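PDB 4EGW: Cobalt/magnesium transport protein CorA from Methanocaldococcus jannaschii, which mediates the influx of magnesium ions as a homopentamer that alternates between a closed state at high cytoplasmic magnesium and an open one when it is low. Local coordinates for residues Ser212-Ala215 against Asn216-Val219. Numbering follows the deposited sequence.
Sequences SLIA and NRDV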
loop_
_atom_site.group_PDB
_atom_site.type_symbol
_atom_site.label_atom_id
_atom_site.label_comp_id
_atom_site.label_asym_id
_atom_site.label_seq_id
_atom_site.Cartn_x
_atom_site.Cartn_y
_atom_site.Cartn_z
ATOM N N SER A 212 -14.792 10.464 -2.844
ATOM C CA SER A 212 -14.522 9.346 -3.750
ATOM C C SER A 212 -14.623 8.016 -3.037
ATOM O O SER A 212 -15.312 7.109 -3.495
ATOM C CB SER A 212 -13.128 9.472 -4.373
ATOM O OG SER A 212 -13.126 10.362 -5.477
ATOM N N LEU A 213 -13.922 7.909 -1.915
ATOM C CA LEU A 213 -13.908 6.693 -1.126
ATOM C C LEU A 213 -15.304 6.383 -0.641
ATOM O O LEU A 213 -15.672 5.224 -0.481
ATOM C CB LEU A 213 -12.951 6.854 0.046
ATOM C CG LEU A 213 -11.523 7.076 -0.459
ATOM C CD1 LEU A 213 -10.648 7.763 0.572
ATOM C CD2 LEU A 213 -10.915 5.763 -0.896
ATOM N N ILE A 214 -16.093 7.423 -0.408
ATOM C CA ILE A 214 -17.483 7.206 -0.072
ATOM C C ILE A 214 -18.153 6.500 -1.250
ATOM O O ILE A 214 -18.689 5.398 -1.107
ATOM C CB ILE A 214 -18.210 8.513 0.245
ATOM C CG1 ILE A 214 -17.696 9.097 1.554
ATOM C CG2 ILE A 214 -19.677 8.245 0.406
ATOM C CD1 ILE A 214 -17.914 8.170 2.716
ATOM N N ALA A 215 -18.075 7.123 -2.423
ATOM C CA ALA A 215 -18.748 6.628 -3.621
ATOM C C ALA A 215 -18.227 5.258 -4.080
ATOM O O ALA A 215 -18.999 4.420 -4.561
ATOM C CB ALA A 215 -18.631 7.647 -4.736
ATOM N N ASN A 216 -16.919 5.045 -3.944
ATOM C CA ASN A 216 -16.323 3.737 -4.175
ATOM C C ASN A 216 -16.902 2.740 -3.196
ATOM O O ASN A 216 -17.295 1.637 -3.570
ATOM C CB ASN A 216 -14.819 3.793 -3.937
ATOM C CG ASN A 216 -14.055 4.332 -5.118
ATOM O OD1 ASN A 216 -14.642 4.749 -6.115
ATOM N ND2 ASN A 216 -12.723 4.329 -5.011
ATOM N N ARG A 217 -16.946 3.157 -1.932
ATOM C CA ARG A 217 -17.350 2.305 -0.824
ATOM C C ARG A 217 -18.650 1.597 -1.117
ATOM O O ARG A 217 -18.765 0.382 -0.965
ATOM C CB ARG A 217 -17.536 3.147 0.430
ATOM C CG ARG A 217 -18.065 2.358 1.619
ATOM C CD ARG A 217 -18.527 3.300 2.713
ATOM N NE ARG A 217 -19.680 4.075 2.270
ATOM C CZ ARG A 217 -20.104 5.189 2.854
ATOM N NH1 ARG A 217 -19.463 5.671 3.911
ATOM N NH2 ARG A 217 -21.170 5.822 2.379
ATOM N N ASP A 218 -19.636 2.377 -1.534
ATOM C CA ASP A 218 -20.953 1.844 -1.831
ATOM C C ASP A 218 -20.879 0.871 -3.001
ATOM O O ASP A 218 -21.421 -0.225 -2.927
ATOM C CB ASP A 218 -21.942 2.980 -2.094
ATOM C CG ASP A 218 -22.261 3.775 -0.830
ATOM O OD1 ASP A 218 -22.329 3.160 0.262
ATOM O OD2 ASP A 218 -22.437 5.012 -0.921
ATOM N N VAL A 219 -20.173 1.253 -4.062
ATOM C CA VAL A 219 -19.956 0.349 -5.178
ATOM C C VAL A 219 -19.513 -1.008 -4.636
ATOM O O VAL A 219 -20.086 -2.040 -4.979
ATOM C CB VAL A 219 -18.871 0.887 -6.127
ATOM C CG1 VAL A 219 -18.321 -0.226 -6.999
ATOM C CG2 VAL A 219 -19.416 2.046 -6.970
#
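CD1 of Ile214 lies over one face of the Arg217 guanidinium, 3.2 Å from Arg217 NH1; at the edge of that group, in plane, stands the carboxylate carbon of Asp218. CG2 of Ile214 comes within 3.5 Å of Arg217 NH2. The two side chains lie side by side, pointing the same way. Arg217 leaves the helix with CG anti to the backbone N (chi1 176°), and the bend at chi3 (66°) turns the flat group over CD1 of Ile214. Arg217 NE points to OD1 of Asp218 in a weak, 3.4 Å hydrogen bond that forms part of a salt bridge. A methionine here would probably leave Asp218 without its charged mate and Ile214 without a flat group against CD1. Along the backbone, i to i+4 bonds continue: Asn216 N meets Ser212 O at 2.7 Å, and Val219 N reaches Ala215 O only weakly. Within helix 193-225, Leu213 and Ile214 touch Ile250 of helix 233-270, and Arg217 touches Thr246. Tyr169 of helix 156-186 meets Ser212, Leu213 and Asn216, while strand 96-104 receives Val219 on Ile98 and Tyr100 and a hydrogen bond from Asn216 ND2 to Lys101 O, joining the helices to the mixed sheet of the same soluble domain.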